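Local structure of ornithine carbamoyltransferase (Gloeobacter violaceus, 3GD5) at residues H28-L33 with K305-A310; L145-E150 with A297-H302; H135-Q140 with N167-S172; R102-L107 with A124-I129. The protein probably catalyses the reversible transfer of the carbamoyl group from carbamoyl phosphate to ornithine, giving citrulline and phosphate on the way to arginine. All blocks are in the same frame, centred on the assembly; numbering follows the deposited sequence.

Interactions 1 and 2 both use helix 293-312, which meets helix 24-39 through 305-310 and helix 138-152 through 297-302; the first joint is apolar and partly buried, the second is buried and turns on a polar amide. Interaction 3, about 5 Å from the chain centre, is the most central: there loop and helix starts meet through hydrogen bonds within the predicted substrate site. Interaction 4 lies about 21 Å out, centre to centre, yet is buried, and joins neighbouring strands by backbone bonds. Interactions 2 and 3 touch each other through polar side chains, whereas interaction 4 meets interaction 1 through aliphatic ones.

Interaction 1: residues H28-L33 with K305-A310; sequences HALLTL and KAVLAA
Leu-30 and Leu-33, one turn apart on helix 24-39, both touch the methyl of Ala-306 on helix 293-312. Leu-30 CD1 lies 3.8 Å from Ala-306 CB, and Leu-33 CG is 4.2 Å from the same methyl. Both leucines also press a methyl against the backbone: Leu-33 CD2 stands 3.6 Å from Ala-306 O. The two branches of Leu-30 divide the work, CD1 going on to Ala-310 CB at 4.1 Å while CD2 meets Val-307 CG1. Leu-33 CD2 extends the contact to Ala-309 CB. No hydrogen bond crosses; the contact is van der Waals packing of aliphatic groups on one another and on the backbone. Each leucine holds CG anti to its backbone N (chi1 -169° for Leu-30, 178° for Leu-33), and for Leu-30, whose CB bond does not aim at the partner helix, this swing brings the methyls across. The segment axes approach to 9.0 Å at 114°, consistent with the small alanines facing helix 24-39. Farther out, Val-307 and Leu-308 pack on Ile-129, and Phe-12 touches Ala-310. The crossing joins carbamoyl-phosphate-domain to ornithine-domain sequence and fits the carbamoyltransferase fold, in which the C-terminal helix packs back against the N-terminal domain.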
loop_
_atom_site.group_PDB
_atom_site.type_symbol
_atom_site.label_atom_id
_atom_site.label_comp_id
_atom_site.label_asym_id
_atom_site.label_seq_id
_atom_site.Cartn_x
_atom_site.Cartn_y
_atom_site.Cartn_z
ATOM N N HIS A 28 -17.701 -2.707 -43.506
ATOM C CA HIS A 28 -18.606 -3.769 -43.942
ATOM C C HIS A 28 -17.866 -5.089 -44.128
ATOM O O HIS A 28 -18.344 -6.148 -43.707
ATOM C CB HIS A 28 -19.316 -3.381 -45.244
ATOM C CG HIS A 28 -20.379 -2.341 -45.066
ATOM N ND1 HIS A 28 -20.153 -0.996 -45.269
ATOM C CD2 HIS A 28 -21.667 -2.446 -44.654
ATOM C CE1 HIS A 28 -21.251 -0.317 -44.987
ATOM N NE2 HIS A 28 -22.184 -1.174 -44.611
ATOM N N ALA A 29 -16.697 -5.029 -44.756
ATOM C CA ALA A 29 -15.905 -6.234 -44.970
ATOM C C ALA A 29 -15.634 -6.892 -43.616
ATOM O O ALA A 29 -15.835 -8.096 -43.436
ATOM C CB ALA A 29 -14.596 -5.880 -45.656
ATOM N N LEU A 30 -15.187 -6.077 -42.666
ATOM C CA LEU A 30 -14.886 -6.540 -41.318
ATOM C C LEU A 30 -16.114 -7.229 -40.730
ATOM O O LEU A 30 -16.029 -8.362 -40.251
ATOM C CB LEU A 30 -14.487 -5.351 -40.446
ATOM C CG LEU A 30 -13.889 -5.691 -39.085
ATOM C CD1 LEU A 30 -12.632 -6.538 -39.277
ATOM C CD2 LEU A 30 -13.569 -4.404 -38.345
ATOM N N LEU A 31 -17.252 -6.540 -40.787
ATOM C CA LEU A 31 -18.506 -7.073 -40.268
ATOM C C LEU A 31 -18.883 -8.384 -40.956
ATOM O O LEU A 31 -19.387 -9.314 -40.317
ATOM C CB LEU A 31 -19.631 -6.045 -40.439
ATOM C CG LEU A 31 -19.530 -4.778 -39.581
ATOM C CD1 LEU A 31 -20.642 -3.803 -39.945
ATOM C CD2 LEU A 31 -19.626 -5.155 -38.108
ATOM N N THR A 32 -18.633 -8.460 -42.260
ATOM C CA THR A 32 -18.944 -9.671 -43.014
ATOM C C THR A 32 -18.011 -10.795 -42.576
ATOM O O THR A 32 -18.438 -11.934 -42.375
ATOM C CB THR A 32 -18.798 -9.436 -44.548
ATOM O OG1 THR A 32 -19.778 -8.479 -44.981
ATOM C CG2 THR A 32 -19.000 -10.735 -45.317
ATOM N N LEU A 33 -16.732 -10.473 -42.428
ATOM C CA LEU A 33 -15.758 -11.470 -41.997
ATOM C C LEU A 33 -16.143 -12.025 -40.620
ATOM O O LEU A 33 -16.119 -13.236 -40.392
ATOM C CB LEU A 33 -14.359 -10.849 -41.939
ATOM C CG LEU A 33 -13.249 -11.784 -41.457
ATOM C CD1 LEU A 33 -13.174 -12.995 -42.363
ATOM C CD2 LEU A 33 -11.918 -11.042 -41.431
ATOM N N LYS A 305 -12.133 -11.371 -33.374
ATOM C CA LYS A 305 -11.491 -12.396 -34.212
ATOM C C LYS A 305 -11.345 -11.835 -35.630
ATOM O O LYS A 305 -10.330 -12.040 -36.290
ATOM C CB LYS A 305 -12.337 -13.671 -34.274
ATOM C CG LYS A 305 -12.309 -14.495 -33.006
ATOM C CD LYS A 305 -13.245 -15.689 -33.084
ATOM C CE LYS A 305 -12.874 -16.647 -34.201
ATOM N NZ LYS A 305 -13.747 -17.841 -34.094
ATOM N N ALA A 306 -12.371 -11.126 -36.094
ATOM C CA ALA A 306 -12.331 -10.527 -37.423
ATOM C C ALA A 306 -11.232 -9.468 -37.514
ATOM O O ALA A 306 -10.547 -9.379 -38.532
ATOM C CB ALA A 306 -13.683 -9.917 -37.774
ATOM N N VAL A 307 -11.044 -8.660 -36.473
ATOM C CA VAL A 307 -9.982 -7.656 -36.550
ATOM C C VAL A 307 -8.626 -8.349 -36.552
ATOM O O VAL A 307 -7.779 -8.053 -37.392
ATOM C CB VAL A 307 -10.028 -6.628 -35.382
ATOM C CG1 VAL A 307 -11.408 -6.017 -35.288
ATOM C CG2 VAL A 307 -9.639 -7.285 -34.073
ATOM N N LEU A 308 -8.426 -9.283 -35.623
ATOM C CA LEU A 308 -7.167 -10.016 -35.542
ATOM C C LEU A 308 -6.861 -10.665 -36.901
ATOM O O LEU A 308 -5.755 -10.539 -37.433
ATOM C CB LEU A 308 -7.238 -11.089 -34.441
ATOM C CG LEU A 308 -7.335 -10.579 -32.986
ATOM C CD1 LEU A 308 -7.615 -11.731 -32.052
ATOM C CD2 LEU A 308 -6.048 -9.874 -32.588
ATOM N N ALA A 309 -7.846 -11.349 -37.468
ATOM C CA ALA A 309 -7.651 -11.990 -38.758
ATOM C C ALA A 309 -7.294 -10.955 -39.825
ATOM O O ALA A 309 -6.319 -11.110 -40.554
ATOM C CB ALA A 309 -8.905 -12.740 -39.159
ATOM N N ALA A 310 -8.083 -9.889 -39.894
ATOM C CA ALA A 310 -7.875 -8.834 -40.876
ATOM C C ALA A 310 -6.525 -8.134 -40.808
ATOM O O ALA A 310 -5.891 -7.918 -41.838
ATOM C CB ALA A 310 -8.986 -7.796 -40.764
#

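Interaction 2: residues L145-E150 with A297-H302; sequences LLTIRE and AENRLH
Asn-299 points its amide at Thr-147 and Glu-150, one turn apart on helix 138-152, in a helix-helix crossing of the two-domain carbamoyltransferase fold: the segment axes stand at 112° and come within 9.6 Å. Asn-299 ND2 donates to Thr-147 OG1 at 2.7 Å and to Glu-150 OE1 at 3.0 Å. Both acceptors lie close to the amide plane, and both bonds are nearly straight, so the two N-H directions are spent and the amide's rotation is fixed. The carboxylate is turned 53° from the amide, and ND2 meets OE1 from above the carboxylate plane. With chi1 at -57°, Thr-147 OG1 can reach back one turn to Ala-143 O while accepting from ND2. Lys-38 ties the far side together, bonding to Asn-299 OD1 and forming a salt bridge with Glu-150 OE2, which Arg-39 shares; the positive charge probably offsets that of the carboxylate. An alanine at Asn-299 is likely to leave Thr-147 OG1 and Glu-150 OE1 without their shared donor and Lys-38 without one acceptor. Next along helix 293-312, Arg-300, predicted to bind carbamoyl phosphate, sets out away from 145-150 and reaches Gln-140. The apolar contact is looser: Leu-146 CD1 lies 4.4 Å from His-302 CB.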
loop_
_atom_site.group_PDB
_atom_site.type_symbol
_atom_site.label_atom_id
_atom_site.label_comp_id
_atom_site.label_asym_id
_atom_site.label_seq_id
_atom_site.Cartn_x
_atom_site.Cartn_y
_atom_site.Cartn_z
ATOM N N LEU A 145 -22.570 -3.304 -33.689
ATOM C CA LEU A 145 -23.067 -3.238 -35.061
ATOM C C LEU A 145 -23.439 -4.633 -35.544
ATOM O O LEU A 145 -24.499 -4.832 -36.129
ATOM C CB LEU A 145 -21.990 -2.636 -35.967
ATOM C CG LEU A 145 -22.156 -1.217 -36.529
ATOM C CD1 LEU A 145 -22.921 -0.317 -35.586
ATOM C CD2 LEU A 145 -20.776 -0.651 -36.827
ATOM N N LEU A 146 -22.560 -5.594 -35.272
ATOM C CA LEU A 146 -22.759 -6.987 -35.653
ATOM C C LEU A 146 -23.969 -7.563 -34.919
ATOM O O LEU A 146 -24.654 -8.455 -35.421
ATOM C CB LEU A 146 -21.505 -7.789 -35.296
ATOM C CG LEU A 146 -21.148 -9.080 -36.036
ATOM C CD1 LEU A 146 -19.930 -9.691 -35.359
ATOM C CD2 LEU A 146 -22.302 -10.064 -36.015
ATOM N N THR A 147 -24.232 -7.050 -33.724
ATOM C CA THR A 147 -25.362 -7.527 -32.947
ATOM C C THR A 147 -26.654 -6.950 -33.517
ATOM O O THR A 147 -27.646 -7.659 -33.642
ATOM C CB THR A 147 -25.238 -7.122 -31.464
ATOM O OG1 THR A 147 -24.001 -7.620 -30.936
ATOM C CG2 THR A 147 -26.399 -7.703 -30.653
ATOM N N ILE A 148 -26.631 -5.664 -33.863
ATOM C CA ILE A 148 -27.802 -4.995 -34.424
ATOM C C ILE A 148 -28.167 -5.684 -35.728
ATOM O O ILE A 148 -29.330 -6.005 -35.962
ATOM C CB ILE A 148 -27.528 -3.493 -34.691
ATOM C CG1 ILE A 148 -27.233 -2.778 -33.369
ATOM C CG2 ILE A 148 -28.728 -2.849 -35.376
ATOM C CD1 ILE A 148 -26.930 -1.297 -33.521
ATOM N N ARG A 149 -27.161 -5.918 -36.565
ATOM C CA ARG A 149 -27.356 -6.589 -37.843
ATOM C C ARG A 149 -28.046 -7.939 -37.638
ATOM O O ARG A 149 -29.009 -8.258 -38.323
ATOM C CB ARG A 149 -26.002 -6.772 -38.543
ATOM C CG ARG A 149 -25.938 -7.913 -39.564
ATOM C CD ARG A 149 -26.747 -7.661 -40.828
ATOM N NE ARG A 149 -26.190 -6.585 -41.646
ATOM C CZ ARG A 149 -26.493 -6.392 -42.929
ATOM N NH1 ARG A 149 -25.949 -5.384 -43.606
ATOM N NH2 ARG A 149 -27.332 -7.218 -43.544
ATOM N N GLU A 150 -27.560 -8.726 -36.687
ATOM C CA GLU A 150 -28.151 -10.034 -36.419
ATOM C C GLU A 150 -29.587 -9.926 -35.911
ATOM O O GLU A 150 -30.342 -10.893 -35.990
ATOM C CB GLU A 150 -27.314 -10.806 -35.391
ATOM C CG GLU A 150 -25.869 -11.053 -35.802
ATOM C CD GLU A 150 -25.083 -11.840 -34.755
ATOM O OE1 GLU A 150 -25.153 -11.476 -33.559
ATOM O OE2 GLU A 150 -24.390 -12.815 -35.132
ATOM N N ALA A 297 -22.297 -8.959 -25.730
ATOM C CA ALA A 297 -21.029 -9.259 -25.059
ATOM C C ALA A 297 -20.291 -10.403 -25.764
ATOM O O ALA A 297 -19.075 -10.325 -26.002
ATOM C CB ALA A 297 -21.290 -9.614 -23.587
ATOM N N GLU A 298 -21.022 -11.466 -26.093
ATOM C CA GLU A 298 -20.421 -12.590 -26.797
ATOM C C GLU A 298 -19.827 -12.106 -28.119
ATOM O O GLU A 298 -18.774 -12.584 -28.548
ATOM C CB GLU A 298 -21.461 -13.676 -27.099
ATOM C CG GLU A 298 -20.864 -14.892 -27.805
ATOM C CD GLU A 298 -21.914 -15.842 -28.375
ATOM O OE1 GLU A 298 -22.899 -16.160 -27.668
ATOM O OE2 GLU A 298 -21.746 -16.284 -29.532
ATOM N N ASN A 299 -20.503 -11.160 -28.765
ATOM C CA ASN A 299 -20.018 -10.644 -30.039
ATOM C C ASN A 299 -18.706 -9.873 -29.955
ATOM O O ASN A 299 -18.136 -9.515 -30.992
ATOM C CB ASN A 299 -21.080 -9.787 -30.729
ATOM C CG ASN A 299 -22.093 -10.620 -31.481
ATOM O OD1 ASN A 299 -21.789 -11.727 -31.922
ATOM N ND2 ASN A 299 -23.299 -10.088 -31.648
ATOM N N ARG A 300 -18.218 -9.610 -28.742
ATOM C CA ARG A 300 -16.929 -8.925 -28.610
ATOM C C ARG A 300 -15.898 -9.922 -29.137
ATOM O O ARG A 300 -14.896 -9.558 -29.746
ATOM C CB ARG A 300 -16.606 -8.593 -27.143
ATOM C CG ARG A 300 -17.535 -7.574 -26.483
ATOM C CD ARG A 300 -17.297 -6.147 -26.967
ATOM N NE ARG A 300 -16.400 -5.400 -26.087
ATOM C CZ ARG A 300 -15.111 -5.674 -25.928
ATOM N NH1 ARG A 300 -14.570 -6.673 -26.599
ATOM N NH2 ARG A 300 -14.369 -4.966 -25.093
ATOM N N LEU A 301 -16.162 -11.197 -28.896
ATOM C CA LEU A 301 -15.256 -12.255 -29.335
ATOM C C LEU A 301 -15.229 -12.411 -30.862
ATOM O O LEU A 301 -14.160 -12.451 -31.484
ATOM C CB LEU A 301 -15.663 -13.583 -28.686
ATOM C CG LEU A 301 -15.158 -14.866 -29.349
ATOM C CD1 LEU A 301 -13.657 -14.831 -29.401
ATOM C CD2 LEU A 301 -15.651 -16.092 -28.590
ATOM N N HIS A 302 -16.410 -12.512 -31.458
ATOM C CA HIS A 302 -16.508 -12.687 -32.905
ATOM C C HIS A 302 -16.008 -11.451 -33.643
ATOM O O HIS A 302 -15.382 -11.557 -34.691
ATOM C CB HIS A 302 -17.955 -13.005 -33.284
ATOM C CG HIS A 302 -18.519 -14.171 -32.533
ATOM N ND1 HIS A 302 -17.971 -15.434 -32.604
ATOM C CD2 HIS A 302 -19.551 -14.257 -31.660
ATOM C CE1 HIS A 302 -18.639 -16.248 -31.805
ATOM N NE2 HIS A 302 -19.604 -15.558 -31.220
#

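Interaction 3: residues H135-Q140 with N167-S172; sequences HEHPCQ and NNVAHS
Ser-172 OG sits between Glu-136 and His-137, joining the loop that leads into helix 138-152 to helix 168-180 where the two carbamoyltransferase domains meet, within the predicted substrate site. In this tight part the hydroxyl donates to the anti lone pair of Glu-136 OE2 at 2.9 Å and accepts from His-137 N at 3.0 Å, the latter at 164°. The backbones close in too, the Glu-136 and Asn-168 CA atoms 3.9 Å apart. Glu-136 finds its strongest partner, Ser-18, through OE1, and OE2 also takes Leu-19 N, satisfying the buried carboxylate. A glutamine at Glu-136 would probably disturb this network, since an amide nitrogen could not accept the bonds made by either oxygen. His-137 is predicted to bind carbamoyl phosphate; Asn-168, predicted to bind ornithine, bonds to Thr-133 O. The partly exposed His-135 end is looser: its ring and that of His-171 meet obliquely, planes at 50° and centroids 4.8 Å apart. His-135 CG lies anti to the backbone N (chi1 -167°), which brings one face of its ring against His-171 ND1. The firm bond here runs from side chain to backbone: His-171 ND1 donates at 2.7 Å to His-135 O, close to the imidazole plane.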
loop_
_atom_site.group_PDB
_atom_site.type_symbol
_atom_site.label_atom_id
_atom_site.label_comp_id
_atom_site.label_asym_id
_atom_site.label_seq_id
_atom_site.Cartn_x
_atom_site.Cartn_y
_atom_site.Cartn_z
ATOM N N HIS A 135 -10.611 8.108 -25.384
ATOM C CA HIS A 135 -11.251 8.681 -26.560
ATOM C C HIS A 135 -12.195 7.779 -27.365
ATOM O O HIS A 135 -13.237 8.243 -27.830
ATOM C CB HIS A 135 -10.180 9.226 -27.509
ATOM C CG HIS A 135 -10.730 10.101 -28.588
ATOM N ND1 HIS A 135 -11.323 11.319 -28.326
ATOM C CD2 HIS A 135 -10.805 9.925 -29.930
ATOM C CE1 HIS A 135 -11.742 11.854 -29.458
ATOM N NE2 HIS A 135 -11.441 11.029 -30.446
ATOM N N GLU A 136 -11.837 6.507 -27.541
ATOM C CA GLU A 136 -12.665 5.592 -28.330
ATOM C C GLU A 136 -12.630 4.134 -27.879
ATOM O O GLU A 136 -11.826 3.745 -27.035
ATOM C CB GLU A 136 -12.245 5.644 -29.807
ATOM C CG GLU A 136 -13.201 6.399 -30.715
ATOM C CD GLU A 136 -12.869 6.230 -32.187
ATOM O OE1 GLU A 136 -12.133 7.075 -32.734
ATOM O OE2 GLU A 136 -13.335 5.246 -32.796
ATOM N N HIS A 137 -13.510 3.333 -28.468
ATOM C CA HIS A 137 -13.604 1.908 -28.168
ATOM C C HIS A 137 -14.162 1.246 -29.429
ATOM O O HIS A 137 -15.298 0.767 -29.455
ATOM C CB HIS A 137 -14.540 1.678 -26.971
ATOM C CG HIS A 137 -14.427 0.311 -26.371
ATOM N ND1 HIS A 137 -15.099 -0.058 -25.223
ATOM C CD2 HIS A 137 -13.708 -0.770 -26.746
ATOM C CE1 HIS A 137 -14.795 -1.307 -24.917
ATOM N NE2 HIS A 137 -13.953 -1.762 -25.825
ATOM N N PRO A 138 -13.356 1.219 -30.498
ATOM C CA PRO A 138 -13.685 0.647 -31.808
ATOM C C PRO A 138 -14.223 -0.779 -31.803
ATOM O O PRO A 138 -15.268 -1.063 -32.399
ATOM C CB PRO A 138 -12.362 0.736 -32.563
ATOM C CG PRO A 138 -11.719 1.937 -31.968
ATOM C CD PRO A 138 -11.985 1.758 -30.500
ATOM N N CYS A 139 -13.499 -1.674 -31.142
ATOM C CA CYS A 139 -13.893 -3.070 -31.094
ATOM C C CYS A 139 -15.252 -3.282 -30.479
ATOM O O CYS A 139 -15.995 -4.142 -30.933
ATOM C CB CYS A 139 -12.836 -3.901 -30.363
ATOM S SG CYS A 139 -11.260 -4.037 -31.301
ATOM N N GLN A 140 -15.587 -2.502 -29.456
ATOM C CA GLN A 140 -16.896 -2.630 -28.818
ATOM C C GLN A 140 -17.984 -2.362 -29.858
ATOM O O GLN A 140 -18.925 -3.144 -30.020
ATOM C CB GLN A 140 -17.032 -1.626 -27.671
ATOM C CG GLN A 140 -18.421 -1.578 -27.033
ATOM C CD GLN A 140 -18.808 -2.889 -26.379
ATOM O OE1 GLN A 140 -18.058 -3.427 -25.551
ATOM N NE2 GLN A 140 -19.977 -3.417 -26.744
ATOM N N ASN A 167 -19.002 9.537 -24.071
ATOM C CA ASN A 167 -17.674 8.985 -23.842
ATOM C C ASN A 167 -17.060 8.288 -25.044
ATOM O O ASN A 167 -17.486 8.477 -26.180
ATOM C CB ASN A 167 -17.752 7.986 -22.693
ATOM C CG ASN A 167 -18.816 6.925 -22.928
ATOM O OD1 ASN A 167 -19.290 6.740 -24.056
ATOM N ND2 ASN A 167 -19.193 6.217 -21.867
ATOM N N ASN A 168 -16.062 7.453 -24.768
ATOM C CA ASN A 168 -15.375 6.714 -25.809
ATOM C C ASN A 168 -16.292 5.864 -26.684
ATOM O O ASN A 168 -16.123 5.852 -27.899
ATOM C CB ASN A 168 -14.250 5.837 -25.223
ATOM C CG ASN A 168 -14.635 5.155 -23.910
ATOM O OD1 ASN A 168 -15.813 4.886 -23.640
ATOM N ND2 ASN A 168 -13.627 4.854 -23.092
ATOM N N VAL A 169 -17.263 5.168 -26.098
ATOM C CA VAL A 169 -18.145 4.328 -26.912
ATOM C C VAL A 169 -19.128 5.176 -27.723
ATOM O O VAL A 169 -19.465 4.832 -28.851
ATOM C CB VAL A 169 -18.923 3.284 -26.058
ATOM C CG1 VAL A 169 -17.986 2.640 -25.055
ATOM C CG2 VAL A 169 -20.097 3.923 -25.361
ATOM N N ALA A 170 -19.584 6.280 -27.141
ATOM C CA ALA A 170 -20.490 7.180 -27.836
ATOM C C ALA A 170 -19.754 7.640 -29.088
ATOM O O ALA A 170 -20.314 7.623 -30.187
ATOM C CB ALA A 170 -20.827 8.377 -26.949
ATOM N N HIS A 171 -18.492 8.038 -28.911
ATOM C CA HIS A 171 -17.641 8.491 -30.016
ATOM C C HIS A 171 -17.549 7.450 -31.123
ATOM O O HIS A 171 -17.688 7.767 -32.305
ATOM C CB HIS A 171 -16.224 8.774 -29.524
ATOM C CG HIS A 171 -16.093 10.038 -28.740
ATOM N ND1 HIS A 171 -14.965 10.345 -28.013
ATOM C CD2 HIS A 171 -16.943 11.079 -28.575
ATOM C CE1 HIS A 171 -15.123 11.520 -27.431
ATOM N NE2 HIS A 171 -16.316 11.986 -27.756
ATOM N N SER A 172 -17.292 6.207 -30.734
ATOM C CA SER A 172 -17.175 5.141 -31.710
ATOM C C SER A 172 -18.529 4.792 -32.321
ATOM O O SER A 172 -18.592 4.353 -33.465
ATOM C CB SER A 172 -16.543 3.899 -31.071
ATOM O OG SER A 172 -15.166 4.111 -30.807
#

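Interaction 4: residues R102-L107 with A124-I129; sequences RYVDGL and AGIPVI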
loop_
_atom_site.group_PDB
_atom_site.type_symbol
_atom_site.label_atom_id
_atom_site.label_comp_id
_atom_site.label_asym_id
_atom_site.label_seq_id
_atom_site.Cartn_x
_atom_site.Cartn_y
_atom_site.Cartn_z
ATOM N N ARG A 102 9.817 -6.955 -31.699
ATOM C CA ARG A 102 10.756 -8.020 -32.068
ATOM C C ARG A 102 10.328 -9.380 -31.525
ATOM O O ARG A 102 10.893 -10.403 -31.915
ATOM C CB ARG A 102 12.171 -7.733 -31.534
ATOM C CG ARG A 102 12.831 -6.465 -32.043
ATOM C CD ARG A 102 12.913 -6.430 -33.561
ATOM N NE ARG A 102 13.683 -5.276 -34.012
ATOM C CZ ARG A 102 14.966 -5.316 -34.353
ATOM N NH1 ARG A 102 15.635 -6.461 -34.305
ATOM N NH2 ARG A 102 15.586 -4.206 -34.727
ATOM N N TYR A 103 9.342 -9.397 -30.626
ATOM C CA TYR A 103 8.898 -10.658 -30.031
ATOM C C TYR A 103 7.516 -11.150 -30.458
ATOM O O TYR A 103 7.341 -12.334 -30.750
ATOM C CB TYR A 103 8.914 -10.576 -28.495
ATOM C CG TYR A 103 10.233 -10.197 -27.853
ATOM C CD1 TYR A 103 11.453 -10.703 -28.329
ATOM C CD2 TYR A 103 10.260 -9.367 -26.731
ATOM C CE1 TYR A 103 12.669 -10.388 -27.690
ATOM C CE2 TYR A 103 11.458 -9.046 -26.090
ATOM C CZ TYR A 103 12.660 -9.558 -26.569
ATOM O OH TYR A 103 13.830 -9.253 -25.896
ATOM N N VAL A 104 6.529 -10.260 -30.469
ATOM C CA VAL A 104 5.176 -10.646 -30.842
ATOM C C VAL A 104 4.778 -10.153 -32.237
ATOM O O VAL A 104 5.517 -9.413 -32.879
ATOM C CB VAL A 104 4.140 -10.140 -29.791
ATOM C CG1 VAL A 104 4.481 -10.702 -28.414
ATOM C CG2 VAL A 104 4.122 -8.634 -29.747
ATOM N N ASP A 105 3.592 -10.547 -32.685
ATOM C CA ASP A 105 3.111 -10.179 -34.015
ATOM C C ASP A 105 1.954 -9.191 -34.030
ATOM O O ASP A 105 1.469 -8.807 -35.093
ATOM C CB ASP A 105 2.700 -11.446 -34.737
ATOM C CG ASP A 105 3.751 -12.517 -34.632
ATOM O OD1 ASP A 105 4.751 -12.430 -35.367
ATOM O OD2 ASP A 105 3.593 -13.430 -33.796
ATOM N N GLY A 106 1.509 -8.775 -32.852
ATOM C CA GLY A 106 0.410 -7.836 -32.786
ATOM C C GLY A 106 0.195 -7.345 -31.374
ATOM O O GLY A 106 0.546 -8.030 -30.414
ATOM N N LEU A 107 -0.376 -6.153 -31.243
ATOM C CA LEU A 107 -0.623 -5.588 -29.931
ATOM C C LEU A 107 -2.034 -5.048 -29.787
ATOM O O LEU A 107 -2.488 -4.235 -30.588
ATOM C CB LEU A 107 0.372 -4.459 -29.638
ATOM C CG LEU A 107 1.859 -4.822 -29.587
ATOM C CD1 LEU A 107 2.683 -3.547 -29.422
ATOM C CD2 LEU A 107 2.121 -5.793 -28.437
ATOM N N ALA A 124 6.189 0.271 -32.665
ATOM C CA ALA A 124 6.084 -1.184 -32.643
ATOM C C ALA A 124 6.462 -1.877 -33.948
ATOM O O ALA A 124 7.115 -2.924 -33.935
ATOM C CB ALA A 124 4.670 -1.596 -32.230
ATOM N N GLY A 125 6.045 -1.310 -35.075
ATOM C CA GLY A 125 6.366 -1.930 -36.345
ATOM C C GLY A 125 5.472 -3.126 -36.593
ATOM O O GLY A 125 5.696 -3.900 -37.520
ATOM N N ILE A 126 4.452 -3.284 -35.749
ATOM C CA ILE A 126 3.501 -4.381 -35.888
ATOM C C ILE A 126 2.089 -3.844 -35.674
ATOM O O ILE A 126 1.896 -2.812 -35.022
ATOM C CB ILE A 126 3.787 -5.550 -34.884
ATOM C CG1 ILE A 126 4.064 -5.004 -33.481
ATOM C CG2 ILE A 126 4.955 -6.400 -35.383
ATOM C CD1 ILE A 126 4.159 -6.092 -32.410
ATOM N N PRO A 127 1.081 -4.530 -36.226
ATOM C CA PRO A 127 -0.306 -4.082 -36.076
ATOM C C PRO A 127 -0.677 -3.744 -34.636
ATOM O O PRO A 127 -0.406 -4.520 -33.718
ATOM C CB PRO A 127 -1.112 -5.261 -36.609
ATOM C CG PRO A 127 -0.192 -5.887 -37.616
ATOM C CD PRO A 127 1.148 -5.830 -36.920
ATOM N N VAL A 128 -1.291 -2.582 -34.439
ATOM C CA VAL A 128 -1.724 -2.163 -33.114
ATOM C C VAL A 128 -3.234 -1.945 -33.112
ATOM O O VAL A 128 -3.779 -1.247 -33.970
ATOM C CB VAL A 128 -1.022 -0.867 -32.662
ATOM C CG1 VAL A 128 -1.660 -0.352 -31.372
ATOM C CG2 VAL A 128 0.460 -1.132 -32.443
ATOM N N ILE A 129 -3.907 -2.553 -32.140
ATOM C CA ILE A 129 -5.351 -2.452 -32.020
ATOM C C ILE A 129 -5.720 -1.718 -30.748
ATOM O O ILE A 129 -5.149 -1.968 -29.686
ATOM C CB ILE A 129 -5.991 -3.851 -31.984
ATOM C CG1 ILE A 129 -5.634 -4.613 -33.259
ATOM C CG2 ILE A 129 -7.497 -3.740 -31.812
ATOM C CD1 ILE A 129 -5.846 -6.107 -33.150
#
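The contact belongs to a parallel beta-alpha-beta unit of the carbamoyl-phosphate domain, in which strand 106-110 runs through helix 114-124 into strand 128-130, the outermost strand of this sheet within the chain. Leu-107 pairs with Val-128 and uses both backbone groups in the alternating parallel pattern: Leu-107 N donates to Pro-127 O at 3.0 Å, and Leu-107 O accepts from Ile-129 N at 2.7 Å. The second bond is nearly straight at 169°, the first more bent at 158°. Two CA-H...O contacts fill in between, one of them from Val-128 CA to Leu-107 O. Ahead of the strands, Ile-126 wedges its side chain into the other segment. CG1 stands between the backbone N and the carbonyl carbon (chi1 45°), which carries CD1 to 3.7 Å from Val-104 CG2 and 3.9 Å from Leu-107 CG; the Val-104 and Ile-126 side chains cross at about a right angle. Leu-107 CD1 reaches on to Ala-124 CB at 4.0 Å. Asp-105 directs its carboxylate elsewhere, to Val-50 N on the neighbouring strand. Farther back in the chain, Arg-102 forms salt bridges with Glu-298 and Asp-295 of a neighbouring subunit, placing the loop ahead of Gly-106 at a subunit interface of the hexamer. The chemistry implies a division of labour: backbone bonds fix the strand alignment without drawing on side-chain groups, while aliphatic packing holds Ala-124 and Ile-126 against Leu-107.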